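Local coordinates for CrtC domain-containing protein (Fusarium vanettenii 77-13-4, PDB 7A0Q) that acts as a kievitone hydratase, a lyase that probably adds water to the prenyl group of the plant defence compound kievitone, at residues 59-64 and 136-141; 77-80 and 85-88; 90-95 and 99-104; 149-154 and 203-208. One frame throughout, in Å; residues are numbered along the deposited sequence.

Contact 1: residues 59-64 and 136-141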
loop_
_atom_site.group_PDB
_atom_site.type_symbol
_atom_site.label_atom_id
_atom_site.label_comp_id
_atom_site.label_asym_id
_atom_site.label_seq_id
_atom_site.Cartn_x
_atom_site.Cartn_y
_atom_site.Cartn_z
ATOM N N TRP A 59 4.094 -8.345 2.518
ATOM C CA TRP A 59 4.537 -7.266 3.399
ATOM C C TRP A 59 4.835 -6.066 2.503
ATOM O O TRP A 59 5.542 -6.215 1.504
ATOM C CB TRP A 59 5.785 -7.676 4.202
ATOM C CG TRP A 59 5.617 -8.851 5.150
ATOM C CD1 TRP A 59 5.410 -8.788 6.493
ATOM C CD2 TRP A 59 5.683 -10.257 4.824
ATOM N NE1 TRP A 59 5.333 -10.058 7.028
ATOM C CE2 TRP A 59 5.491 -10.972 6.019
ATOM C CE3 TRP A 59 5.862 -10.971 3.631
ATOM C CZ2 TRP A 59 5.486 -12.373 6.065
ATOM C CZ3 TRP A 59 5.868 -12.364 3.676
ATOM C CH2 TRP A 59 5.678 -13.048 4.886
ATOM N N TRP A 60 4.298 -4.890 2.838
ATOM C CA TRP A 60 4.231 -3.798 1.872
ATOM C C TRP A 60 4.299 -2.454 2.581
ATOM O O TRP A 60 3.694 -2.278 3.639
ATOM C CB TRP A 60 2.922 -3.942 1.084
ATOM C CG TRP A 60 2.647 -3.045 -0.064
ATOM C CD1 TRP A 60 2.726 -3.374 -1.388
ATOM C CD2 TRP A 60 2.131 -1.705 -0.015
ATOM N NE1 TRP A 60 2.323 -2.321 -2.166
ATOM C CE2 TRP A 60 1.950 -1.281 -1.351
ATOM C CE3 TRP A 60 1.811 -0.825 1.024
ATOM C CZ2 TRP A 60 1.478 -0.009 -1.679
ATOM C CZ3 TRP A 60 1.326 0.444 0.696
ATOM C CH2 TRP A 60 1.169 0.836 -0.645
ATOM N N SER A 61 5.041 -1.509 2.001
ATOM C CA SER A 61 5.099 -0.170 2.574
ATOM C C SER A 61 5.149 0.878 1.477
ATOM O O SER A 61 5.805 0.694 0.446
ATOM C CB SER A 61 6.307 0.011 3.528
ATOM O OG SER A 61 7.571 -0.119 2.881
ATOM N N SER A 62 4.427 1.972 1.703
ATOM C CA SER A 62 4.541 3.176 0.880
ATOM C C SER A 62 4.868 4.358 1.786
ATOM O O SER A 62 4.071 4.722 2.656
ATOM C CB SER A 62 3.267 3.397 0.063
ATOM O OG SER A 62 2.151 3.694 0.891
ATOM N N SER A 63 6.058 4.924 1.611
ATOM C CA SER A 63 6.514 6.029 2.443
ATOM C C SER A 63 6.355 7.336 1.689
ATOM O O SER A 63 6.845 7.468 0.562
ATOM C CB SER A 63 7.973 5.841 2.861
ATOM O OG SER A 63 8.134 4.673 3.645
ATOM N N TYR A 64 5.645 8.275 2.305
ATOM C CA TYR A 64 5.460 9.624 1.790
ATOM C C TYR A 64 6.463 10.509 2.519
ATOM O O TYR A 64 6.294 10.784 3.709
ATOM C CB TYR A 64 4.025 10.084 2.031
ATOM C CG TYR A 64 2.965 9.157 1.461
ATOM C CD1 TYR A 64 2.506 8.056 2.180
ATOM C CD2 TYR A 64 2.428 9.392 0.198
ATOM C CE1 TYR A 64 1.529 7.212 1.649
ATOM C CE2 TYR A 64 1.462 8.572 -0.338
ATOM C CZ TYR A 64 1.016 7.485 0.386
ATOM O OH TYR A 64 0.053 6.693 -0.183
ATOM N N LEU A 136 10.005 -1.079 12.321
ATOM C CA LEU A 136 10.046 -1.898 11.121
ATOM C C LEU A 136 10.971 -1.210 10.131
ATOM O O LEU A 136 11.174 0.006 10.204
ATOM C CB LEU A 136 8.644 -2.062 10.511
ATOM C CG LEU A 136 7.633 -2.786 11.391
ATOM C CD1 LEU A 136 6.208 -2.536 10.862
ATOM C CD2 LEU A 136 7.940 -4.269 11.427
ATOM N N ARG A 137 11.523 -1.979 9.194
ATOM C CA ARG A 137 12.502 -1.451 8.250
ATOM C C ARG A 137 12.210 -1.967 6.850
ATOM O O ARG A 137 12.090 -3.180 6.652
ATOM C CB ARG A 137 13.930 -1.834 8.658
ATOM C CG ARG A 137 15.019 -1.246 7.743
ATOM C CD ARG A 137 16.429 -1.790 8.083
ATOM N NE ARG A 137 16.769 -1.579 9.486
ATOM C CZ ARG A 137 17.308 -0.459 9.971
ATOM N NH1 ARG A 137 17.574 0.558 9.164
ATOM N NH2 ARG A 137 17.574 -0.356 11.266
ATOM N N SER A 138 12.097 -1.044 5.890
ATOM C CA SER A 138 12.059 -1.357 4.461
ATOM C C SER A 138 13.355 -0.861 3.839
ATOM O O SER A 138 13.670 0.326 3.939
ATOM C CB SER A 138 10.860 -0.707 3.761
ATOM O OG SER A 138 9.637 -1.248 4.230
ATOM N N TYR A 139 14.100 -1.751 3.188
ATOM C CA TYR A 139 15.413 -1.360 2.687
ATOM C C TYR A 139 15.679 -1.967 1.317
ATOM O O TYR A 139 15.167 -3.035 0.967
ATOM C CB TYR A 139 16.526 -1.750 3.673
ATOM C CG TYR A 139 16.676 -3.240 3.846
ATOM C CD1 TYR A 139 15.835 -3.942 4.707
ATOM C CD2 TYR A 139 17.637 -3.952 3.135
ATOM C CE1 TYR A 139 15.951 -5.311 4.864
ATOM C CE2 TYR A 139 17.768 -5.330 3.290
ATOM C CZ TYR A 139 16.925 -5.997 4.160
ATOM O OH TYR A 139 17.027 -7.361 4.322
ATOM N N SER A 140 16.490 -1.254 0.538
ATOM C CA SER A 140 16.799 -1.629 -0.831
ATOM C C SER A 140 18.221 -1.183 -1.132
ATOM O O SER A 140 18.633 -0.088 -0.725
ATOM C CB SER A 140 15.809 -0.989 -1.818
ATOM O OG SER A 140 16.127 -1.331 -3.159
ATOM N N ASN A 141 18.969 -2.051 -1.839
ATOM C CA ASN A 141 20.362 -1.792 -2.224
ATOM C C ASN A 141 20.514 -2.265 -3.663
ATOM O O ASN A 141 21.202 -3.243 -3.964
ATOM C CB ASN A 141 21.342 -2.488 -1.291
ATOM C CG ASN A 141 21.289 -1.926 0.102
ATOM O OD1 ASN A 141 21.790 -0.828 0.359
ATOM N ND2 ASN A 141 20.670 -2.661 1.013
#

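Contact 2: residues 77-80 and 85-88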
loop_
_atom_site.group_PDB
_atom_site.type_symbol
_atom_site.label_atom_id
_atom_site.label_comp_id
_atom_site.label_asym_id
_atom_site.label_seq_id
_atom_site.Cartn_x
_atom_site.Cartn_y
_atom_site.Cartn_z
ATOM N N ALA A 77 8.039 -0.361 -1.094
ATOM C CA ALA A 77 8.750 -1.612 -0.861
ATOM C C ALA A 77 7.725 -2.722 -0.700
ATOM O O ALA A 77 6.714 -2.534 -0.016
ATOM C CB ALA A 77 9.627 -1.548 0.390
ATOM N N HIS A 78 7.985 -3.882 -1.309
ATOM C CA HIS A 78 7.008 -4.964 -1.254
ATOM C C HIS A 78 7.703 -6.313 -1.366
ATOM O O HIS A 78 8.452 -6.536 -2.321
ATOM C CB HIS A 78 5.996 -4.805 -2.388
ATOM C CG HIS A 78 5.000 -5.917 -2.467
ATOM N ND1 HIS A 78 4.605 -6.473 -3.663
ATOM C CD2 HIS A 78 4.323 -6.582 -1.498
ATOM C CE1 HIS A 78 3.716 -7.425 -3.430
ATOM N NE2 HIS A 78 3.536 -7.518 -2.123
ATOM N N TYR A 79 7.437 -7.209 -0.413
ATOM C CA TYR A 79 7.884 -8.599 -0.482
ATOM C C TYR A 79 6.672 -9.512 -0.558
ATOM O O TYR A 79 5.738 -9.370 0.234
ATOM C CB TYR A 79 8.732 -8.985 0.735
ATOM C CG TYR A 79 9.279 -10.401 0.688
ATOM C CD1 TYR A 79 8.509 -11.489 1.095
ATOM C CD2 TYR A 79 10.578 -10.643 0.250
ATOM C CE1 TYR A 79 9.020 -12.789 1.063
ATOM C CE2 TYR A 79 11.093 -11.937 0.215
ATOM C CZ TYR A 79 10.308 -12.999 0.615
ATOM O OH TYR A 79 10.834 -14.273 0.585
ATOM N N LEU A 80 6.699 -10.462 -1.489
ATOM C CA LEU A 80 5.616 -11.427 -1.638
ATOM C C LEU A 80 6.174 -12.839 -1.524
ATOM O O LEU A 80 7.123 -13.196 -2.234
ATOM C CB LEU A 80 4.901 -11.252 -2.984
ATOM C CG LEU A 80 3.732 -12.224 -3.188
ATOM C CD1 LEU A 80 2.585 -11.901 -2.244
ATOM C CD2 LEU A 80 3.242 -12.216 -4.627
ATOM N N TYR A 85 7.527 -18.890 -6.274
ATOM C CA TYR A 85 8.698 -18.037 -6.142
ATOM C C TYR A 85 8.395 -16.993 -5.080
ATOM O O TYR A 85 7.259 -16.853 -4.625
ATOM C CB TYR A 85 9.069 -17.367 -7.476
ATOM C CG TYR A 85 7.917 -16.663 -8.180
ATOM C CD1 TYR A 85 7.317 -15.534 -7.629
ATOM C CD2 TYR A 85 7.436 -17.121 -9.401
ATOM C CE1 TYR A 85 6.273 -14.886 -8.265
ATOM C CE2 TYR A 85 6.386 -16.483 -10.046
ATOM C CZ TYR A 85 5.804 -15.368 -9.470
ATOM O OH TYR A 85 4.761 -14.724 -10.097
ATOM N N THR A 86 9.428 -16.261 -4.690
ATOM C CA THR A 86 9.265 -15.053 -3.900
ATOM C C THR A 86 9.711 -13.874 -4.743
ATOM O O THR A 86 10.383 -14.036 -5.762
ATOM C CB THR A 86 10.099 -15.100 -2.616
ATOM O OG1 THR A 86 11.486 -15.045 -2.973
ATOM C CG2 THR A 86 9.842 -16.368 -1.844
ATOM N N TYR A 87 9.371 -12.669 -4.300
ATOM C CA TYR A 87 10.006 -11.517 -4.910
ATOM C C TYR A 87 10.014 -10.352 -3.943
ATOM O O TYR A 87 9.240 -10.294 -2.984
ATOM C CB TYR A 87 9.359 -11.108 -6.242
ATOM C CG TYR A 87 7.912 -10.647 -6.245
ATOM C CD1 TYR A 87 7.525 -9.435 -5.676
ATOM C CD2 TYR A 87 6.946 -11.385 -6.910
ATOM C CE1 TYR A 87 6.197 -9.008 -5.731
ATOM C CE2 TYR A 87 5.619 -10.957 -6.978
ATOM C CZ TYR A 87 5.251 -9.771 -6.381
ATOM O OH TYR A 87 3.944 -9.336 -6.444
ATOM N N PHE A 88 10.958 -9.454 -4.183
ATOM C CA PHE A 88 10.962 -8.128 -3.596
ATOM C C PHE A 88 10.934 -7.127 -4.733
ATOM O O PHE A 88 11.632 -7.299 -5.739
ATOM C CB PHE A 88 12.205 -7.900 -2.723
ATOM C CG PHE A 88 12.229 -6.555 -2.032
ATOM C CD1 PHE A 88 11.518 -6.345 -0.851
ATOM C CD2 PHE A 88 12.975 -5.503 -2.559
ATOM C CE1 PHE A 88 11.553 -5.099 -0.210
ATOM C CE2 PHE A 88 13.017 -4.260 -1.929
ATOM C CZ PHE A 88 12.303 -4.057 -0.746
#

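Contact 3: residues 90-95 and 99-104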
loop_
_atom_site.group_PDB
_atom_site.type_symbol
_atom_site.label_atom_id
_atom_site.label_comp_id
_atom_site.label_asym_id
_atom_site.label_seq_id
_atom_site.Cartn_x
_atom_site.Cartn_y
_atom_site.Cartn_z
ATOM N N ALA A 90 10.462 -2.641 -5.527
ATOM C CA ALA A 90 10.556 -1.335 -4.883
ATOM C C ALA A 90 10.614 -0.260 -5.950
ATOM O O ALA A 90 11.040 -0.510 -7.082
ATOM C CB ALA A 90 11.793 -1.238 -3.976
ATOM N N SER A 91 10.228 0.955 -5.560
ATOM C CA SER A 91 10.276 2.082 -6.484
ATOM C C SER A 91 10.482 3.375 -5.714
ATOM O O SER A 91 10.221 3.461 -4.510
ATOM C CB SER A 91 9.004 2.173 -7.338
ATOM O OG SER A 91 7.865 2.520 -6.557
ATOM N N THR A 92 10.967 4.390 -6.432
ATOM C CA THR A 92 11.046 5.745 -5.908
ATOM C C THR A 92 10.454 6.694 -6.931
ATOM O O THR A 92 10.626 6.499 -8.138
ATOM C CB THR A 92 12.487 6.172 -5.602
ATOM O OG1 THR A 92 13.212 6.253 -6.834
ATOM C CG2 THR A 92 13.166 5.168 -4.678
ATOM N N LEU A 93 9.744 7.710 -6.444
ATOM C CA LEU A 93 9.159 8.745 -7.287
ATOM C C LEU A 93 9.544 10.095 -6.705
ATOM O O LEU A 93 9.261 10.368 -5.536
ATOM C CB LEU A 93 7.632 8.613 -7.365
ATOM C CG LEU A 93 6.895 9.696 -8.165
ATOM C CD1 LEU A 93 7.234 9.603 -9.652
ATOM C CD2 LEU A 93 5.386 9.632 -7.934
ATOM N N ASN A 94 10.202 10.922 -7.515
ATOM C CA ASN A 94 10.510 12.298 -7.145
ATOM C C ASN A 94 9.307 13.173 -7.486
ATOM O O ASN A 94 8.937 13.296 -8.658
ATOM C CB ASN A 94 11.763 12.769 -7.887
ATOM C CG ASN A 94 12.185 14.188 -7.507
ATOM O OD1 ASN A 94 11.355 15.083 -7.375
ATOM N ND2 ASN A 94 13.487 14.397 -7.354
ATOM N N LEU A 95 8.701 13.794 -6.471
ATOM C CA LEU A 95 7.468 14.533 -6.705
ATOM C C LEU A 95 7.703 15.873 -7.390
ATOM O O LEU A 95 6.750 16.451 -7.923
ATOM C CB LEU A 95 6.718 14.746 -5.391
ATOM C CG LEU A 95 6.227 13.462 -4.713
ATOM C CD1 LEU A 95 5.312 13.795 -3.535
ATOM C CD2 LEU A 95 5.511 12.557 -5.710
ATOM N N GLU A 99 10.781 11.993 -11.728
ATOM C CA GLU A 99 11.750 10.932 -11.977
ATOM C C GLU A 99 11.384 9.690 -11.175
ATOM O O GLU A 99 11.150 9.764 -9.966
ATOM C CB GLU A 99 13.166 11.390 -11.624
ATOM C CG GLU A 99 14.229 10.352 -11.987
ATOM C CD GLU A 99 15.645 10.792 -11.646
ATOM O OE1 GLU A 99 16.546 9.927 -11.623
ATOM O OE2 GLU A 99 15.861 11.997 -11.396
ATOM N N TYR A 100 11.357 8.543 -11.853
ATOM C CA TYR A 100 10.822 7.312 -11.287
ATOM C C TYR A 100 11.761 6.157 -11.594
ATOM O O TYR A 100 12.224 6.016 -12.729
ATOM C CB TYR A 100 9.424 7.048 -11.855
ATOM C CG TYR A 100 8.800 5.709 -11.508
ATOM C CD1 TYR A 100 8.202 5.496 -10.270
ATOM C CD2 TYR A 100 8.767 4.672 -12.440
ATOM C CE1 TYR A 100 7.604 4.281 -9.964
ATOM C CE2 TYR A 100 8.172 3.449 -12.140
ATOM C CZ TYR A 100 7.597 3.258 -10.899
ATOM O OH TYR A 100 7.010 2.046 -10.589
ATOM N N HIS A 101 12.045 5.340 -10.580
ATOM C CA HIS A 101 12.866 4.149 -10.739
ATOM C C HIS A 101 12.193 2.986 -10.034
ATOM O O HIS A 101 11.589 3.168 -8.974
ATOM C CB HIS A 101 14.265 4.362 -10.172
ATOM C CG HIS A 101 15.025 5.446 -10.870
ATOM N ND1 HIS A 101 15.689 5.239 -12.059
ATOM C CD2 HIS A 101 15.189 6.755 -10.568
ATOM C CE1 HIS A 101 16.248 6.370 -12.450
ATOM N NE2 HIS A 101 15.958 7.306 -11.565
ATOM N N GLN A 102 12.304 1.795 -10.620
ATOM C CA GLN A 102 11.676 0.612 -10.053
ATOM C C GLN A 102 12.469 -0.627 -10.434
ATOM O O GLN A 102 13.204 -0.640 -11.425
ATOM C CB GLN A 102 10.225 0.454 -10.527
ATOM C CG GLN A 102 10.028 0.453 -12.049
ATOM C CD GLN A 102 10.348 -0.878 -12.714
ATOM O OE1 GLN A 102 10.092 -1.948 -12.161
ATOM N NE2 GLN A 102 10.918 -0.812 -13.915
ATOM N N TYR A 103 12.277 -1.684 -9.651
ATOM C CA TYR A 103 12.776 -2.999 -10.026
ATOM C C TYR A 103 11.972 -4.070 -9.309
ATOM O O TYR A 103 11.294 -3.804 -8.310
ATOM C CB TYR A 103 14.269 -3.156 -9.707
ATOM C CG TYR A 103 14.566 -3.341 -8.233
ATOM C CD1 TYR A 103 14.686 -2.242 -7.392
ATOM C CD2 TYR A 103 14.725 -4.605 -7.687
ATOM C CE1 TYR A 103 14.963 -2.398 -6.052
ATOM C CE2 TYR A 103 15.008 -4.774 -6.338
ATOM C CZ TYR A 103 15.123 -3.663 -5.528
ATOM O OH TYR A 103 15.399 -3.811 -4.187
ATOM N N VAL A 104 12.063 -5.284 -9.845
ATOM C CA VAL A 104 11.509 -6.498 -9.253
ATOM C C VAL A 104 12.624 -7.529 -9.262
ATOM O O VAL A 104 13.246 -7.757 -10.307
ATOM C CB VAL A 104 10.293 -7.030 -10.041
ATOM C CG1 VAL A 104 9.705 -8.268 -9.353
ATOM C CG2 VAL A 104 9.229 -5.954 -10.259
HETATM O O HOH W 1 5.716 2.082 -8.259
HETATM O O HOH W 2 13.007 8.514 -8.368
#

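Contact 4: residues 149-154 and 203-208. With IMD (imidazole), chain F.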
loop_
_atom_site.group_PDB
_atom_site.type_symbol
_atom_site.label_atom_id
_atom_site.label_comp_id
_atom_site.label_asym_id
_atom_site.label_seq_id
_atom_site.Cartn_x
_atom_site.Cartn_y
_atom_site.Cartn_z
ATOM N N ILE A 149 14.705 2.714 5.245
ATOM C CA ILE A 149 13.617 3.458 5.864
ATOM C C ILE A 149 13.115 2.668 7.063
ATOM O O ILE A 149 12.776 1.487 6.928
ATOM C CB ILE A 149 12.469 3.687 4.864
ATOM C CG1 ILE A 149 12.989 4.423 3.627
ATOM C CG2 ILE A 149 11.346 4.433 5.535
ATOM C CD1 ILE A 149 11.961 4.563 2.497
ATOM N N THR A 150 13.058 3.310 8.229
ATOM C CA THR A 150 12.454 2.684 9.395
ATOM C C THR A 150 11.168 3.405 9.764
ATOM O O THR A 150 10.993 4.588 9.470
ATOM C CB THR A 150 13.397 2.673 10.601
ATOM O OG1 THR A 150 13.777 4.015 10.943
ATOM C CG2 THR A 150 14.637 1.841 10.288
ATOM N N TYR A 151 10.240 2.673 10.373
ATOM C CA TYR A 151 8.987 3.312 10.748
ATOM C C TYR A 151 8.424 2.652 11.998
ATOM O O TYR A 151 8.725 1.500 12.322
ATOM C CB TYR A 151 7.953 3.317 9.592
ATOM C CG TYR A 151 7.964 2.076 8.729
ATOM C CD1 TYR A 151 8.898 1.920 7.710
ATOM C CD2 TYR A 151 7.044 1.053 8.943
ATOM C CE1 TYR A 151 8.927 0.768 6.935
ATOM C CE2 TYR A 151 7.068 -0.095 8.174
ATOM C CZ TYR A 151 8.003 -0.227 7.171
ATOM O OH TYR A 151 8.028 -1.374 6.410
ATOM N N ASP A 152 7.617 3.434 12.708
ATOM C CA ASP A 152 7.098 3.110 14.032
ATOM C C ASP A 152 5.588 3.305 13.961
ATOM O O ASP A 152 5.120 4.388 13.590
ATOM C CB ASP A 152 7.754 4.030 15.076
ATOM C CG ASP A 152 7.242 3.825 16.497
ATOM O OD1 ASP A 152 6.310 3.029 16.729
ATOM O OD2 ASP A 152 7.800 4.487 17.411
ATOM N N ALA A 153 4.833 2.257 14.298
ATOM C CA ALA A 153 3.396 2.209 14.021
ATOM C C ALA A 153 2.596 3.042 15.027
ATOM O O ALA A 153 1.673 2.564 15.687
ATOM C CB ALA A 153 2.921 0.765 14.002
ATOM N N THR A 154 2.946 4.329 15.088
ATOM C CA THR A 154 2.281 5.334 15.910
ATOM C C THR A 154 0.956 5.785 15.300
ATOM O O THR A 154 0.683 6.984 15.217
ATOM C CB THR A 154 3.223 6.534 16.070
ATOM O OG1 THR A 154 3.397 7.157 14.782
ATOM C CG2 THR A 154 4.561 6.085 16.603
ATOM N N THR A 203 4.555 6.684 6.759
ATOM C CA THR A 203 4.554 5.441 5.997
ATOM C C THR A 203 3.244 4.715 6.241
ATOM O O THR A 203 2.807 4.587 7.388
ATOM C CB THR A 203 5.741 4.543 6.391
ATOM O OG1 THR A 203 6.961 5.192 6.023
ATOM C CG2 THR A 203 5.682 3.180 5.686
ATOM N N TRP A 204 2.618 4.246 5.164
ATOM C CA TRP A 204 1.514 3.304 5.257
ATOM C C TRP A 204 2.130 1.926 5.085
ATOM O O TRP A 204 2.677 1.613 4.021
ATOM C CB TRP A 204 0.457 3.569 4.190
ATOM C CG TRP A 204 -0.725 2.604 4.222
ATOM C CD1 TRP A 204 -0.692 1.232 4.105
ATOM C CD2 TRP A 204 -2.103 2.960 4.365
ATOM N NE1 TRP A 204 -1.976 0.721 4.160
ATOM C CE2 TRP A 204 -2.856 1.763 4.321
ATOM C CE3 TRP A 204 -2.776 4.178 4.515
ATOM C CZ2 TRP A 204 -4.249 1.755 4.423
ATOM C CZ3 TRP A 204 -4.166 4.166 4.604
ATOM C CH2 TRP A 204 -4.882 2.964 4.571
ATOM N N TYR A 205 2.072 1.128 6.141
ATOM C CA TYR A 205 2.504 -0.257 6.109
ATOM C C TYR A 205 1.265 -1.136 5.978
ATOM O O TYR A 205 0.315 -0.995 6.753
ATOM C CB TYR A 205 3.290 -0.586 7.381
ATOM C CG TYR A 205 3.608 -2.053 7.527
ATOM C CD1 TYR A 205 4.721 -2.599 6.881
ATOM C CD2 TYR A 205 2.820 -2.884 8.321
ATOM C CE1 TYR A 205 5.026 -3.939 7.006
ATOM C CE2 TYR A 205 3.115 -4.238 8.447
ATOM C CZ TYR A 205 4.221 -4.748 7.796
ATOM O OH TYR A 205 4.519 -6.083 7.937
ATOM N N ASP A 206 1.259 -2.021 4.986
ATOM C CA ASP A 206 0.109 -2.886 4.750
ATOM C C ASP A 206 0.539 -4.343 4.824
ATOM O O ASP A 206 1.481 -4.758 4.138
ATOM C CB ASP A 206 -0.553 -2.604 3.393
ATOM C CG ASP A 206 -2.040 -2.835 3.429
ATOM O OD1 ASP A 206 -2.758 -1.995 4.005
ATOM O OD2 ASP A 206 -2.484 -3.869 2.895
ATOM N N ARG A 207 -0.158 -5.114 5.646
ATOM C CA ARG A 207 0.149 -6.524 5.871
ATOM C C ARG A 207 -1.034 -7.363 5.422
ATOM O O ARG A 207 -2.161 -7.120 5.857
ATOM C CB ARG A 207 0.433 -6.757 7.357
ATOM C CG ARG A 207 0.593 -8.191 7.737
ATOM C CD ARG A 207 1.900 -8.778 7.248
ATOM N NE ARG A 207 2.018 -10.162 7.718
ATOM C CZ ARG A 207 2.164 -11.223 6.923
ATOM N NH1 ARG A 207 2.229 -11.077 5.591
ATOM N NH2 ARG A 207 2.264 -12.431 7.465
ATOM N N GLN A 208 -0.785 -8.348 4.565
ATOM C CA GLN A 208 -1.884 -9.127 4.001
ATOM C C GLN A 208 -1.458 -10.568 3.811
ATOM O O GLN A 208 -0.381 -10.834 3.279
ATOM C CB GLN A 208 -2.342 -8.542 2.660
ATOM C CG GLN A 208 -3.593 -9.235 2.109
ATOM C CD GLN A 208 -4.232 -8.469 0.975
ATOM O OE1 GLN A 208 -3.711 -7.442 0.529
ATOM N NE2 GLN A 208 -5.379 -8.962 0.499
HETATM N N1 IMD F . -2.241 -3.960 -2.037
HETATM C C2 IMD F . -3.030 -3.934 -0.938
HETATM N N3 IMD F . -2.268 -3.547 0.117
HETATM C C4 IMD F . -1.017 -3.325 -0.318
HETATM C C5 IMD F . -0.996 -3.582 -1.676
#

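Contact 1: residues 59-64 and 136-141
Ser61 reaches across to Ser138 with its hydroxyl leading, and the two CH2OH groups meet tip to tip. Ser61 OG lies 2.7 Å from Ser138 OG in a hydrogen bond that either hydroxyl could donate. The carbons stand further back: Ser61 CB is 3.6 Å from Ser138 OG, and Ser61 OG is 3.5 Å from Ser138 CB. The CB-OG...OG angle is 119° at Ser61 and 109° at Ser138, close to the tetrahedral directions expected of hydroxyl protons and lone pairs. A chi1 of 63° sets Ser61 OG between its own backbone N and carbonyl carbon and aims it at Ser138.

The CA atoms of the two serines are 7.3 Å apart, too far for strand pairing. Each strand finds its backbone partners elsewhere: Ser61 bonds with Ala77, Ser138 with Ile149. The contact therefore joins two strand layers facing each other inside the N-terminal lipocalin-like part, and it buries just 65 Å².

Ser138 OG is also hydrogen-bonded to Tyr151 OH. With one proton and two hydroxyl partners, this oxygen must accept from at least one of them; if it donates to the other, the two bonds would probably reinforce each other.

Contact 2: residues 77-80 and 85-88
Tyr87 turns CG back over its own main chain, flanked by N and C (chi1 63°), while Leu80 carries CG anti to its N; together these torsions lay the leucine against the tyrosine. Leu80 CB sits over one face of the Tyr87 ring, 3.9 Å from its centroid and displaced toward the rim, a CH-pi contact. Leu80 CD2 continues to 3.5 Å from Tyr87 OH. On the same side of the sheet, His78 CE1 lies 3.6 Å from Tyr87 OH, which approaches the imidazole at its edge. The imidazole nitrogens are engaged elsewhere, ND1 with Arg89 and NE2 with Ser58, which would fix the rotation of the ring.

The other side belongs to Tyr79 and Phe88, a non-hydrogen-bonded pair whose CA atoms are 4.4 Å apart. The Phe88 ring lies beside Ala77, with CZ 3.8 Å from Ala77 CB. Tyr79 passes Thr86 at a slant, bringing its OH to 3.4 Å from Thr86 CG2, and bonds to Thr110 OG1. Thr86 belongs to the magnesium site with Ser109 and Ser119.

Leu80 and Tyr87 exchange both backbone bonds, N to O at 3.0 Å from Leu80 to Tyr87 and 3.1 Å in return. With strand axes at 175°, this is the antiparallel register of a beta hairpin, formed by strands 72-81 and 86-94 of the lipocalin-like N-terminal part.

Contact 3: residues 90-95 and 99-104
A single water bridges Ser91 and Tyr100, which are diagonal neighbours across the strands: it is 2.8 Å from Ser91 OG and 2.7 Å from Tyr100 OH, and it lies in the plane of the phenol ring. Tyr100 CG stands anti to the backbone N (chi1 172°), which sends the ring away from the turn until its CE1 is 3.6 Å from Ser91 CB. Leu93 crosses Tyr100 at about a right angle and touches its CB through CD1.

A second water spans the other side, 2.7 Å from Thr92 OG1 and donating to Glu99 O at 2.8 Å. That carbonyl oxygen also accepts from Asn94 N at 2.9 Å, so two donors grip it where strands 86-94 and 100-107 part into their turn. The unit is an antiparallel beta hairpin of the lipocalin-like domain: Thr92 and His101 form one hydrogen-bonded pair, Ala90 and Tyr103 another. Ser91, Tyr100 and Gln102 all touch Leu308 of strand 295-308, so their side of the hairpin meets the C-terminal barrel.

On the Thr92 side, His101 NE2 donates to Glu99 OE1 at 2.7 Å. The bond is nearly straight (173°), lies in the imidazole plane and uses the anti lone pair of OE1; His190 NE2 is a further partner of that oxygen.

Contact 4: residues 149-154 and 203-208
Tyr151 spreads its ring under Thr203 and pushes its far edge against Tyr205, and these three residues account for nearly all of the 175 Å² buried. Thr203 CG2 stands 3.9 Å above the plane of the Tyr151 ring, over its centre, in a CH-pi contact. This methyl is the branch anti to the Thr203 backbone N; OG1 lies beside that N instead and bonds with Thr183.

Tyr205 meets the rim of Tyr151 rather than its face. Its CD1 is 3.7 Å from Tyr151 CE2 and 3.6 Å from Tyr151 OH, with the ring planes at 38°, an oblique pairing. The phenol hydroxyls find partners beyond the pair: Ser138 for Tyr151, Gln51 for Tyr205.

Strands 149-152 and 203-208 cross at -81° with axes 8.5 Å apart, the geometry of strand layers packed nearly orthogonally across the interior of the lipocalin-like N-terminal domain. Their contact is made by side chains alone.

Trp204 and Asp206 occupy the reverse side of strand 203-208. Trp204 NE1 donates to Asp206 OD1 at 2.8 Å in a nearly straight bond, which helps hold the carboxylate, although the donor lies 23° out of its plane. Asp206 OD2 accepts at 2.8 Å from N3 of an imidazole, probably from the crystallisation liquor, which is also hydrogen-bonded to Glu340.

All four contacts lie in the N-terminal lipocalin-like part. Contacts 2 and 3 are consecutive hairpins sharing strand 86-94, their centres 16 Å apart. Contact 1, between strands 58-66 and 136-142, closes around both along the chain; contact 4 follows it, on strands 145-152 and 202-210. Strand 58-66 lies between 72-81 and 202-210, while 136-142 pairs with 145-152, so contacts 1 and 4, 8 Å apart between centres, fasten the same opposed layers. Ser63 OG to Thr203 OG1, at 2.7 Å, ties them directly. Contact 3 reaches contact 1 through Tyr103 OH and Ser140 OG, 2.8 Å apart. In-plane hairpin pairing and cross-layer side-chain contacts thus together shape this half of the protein.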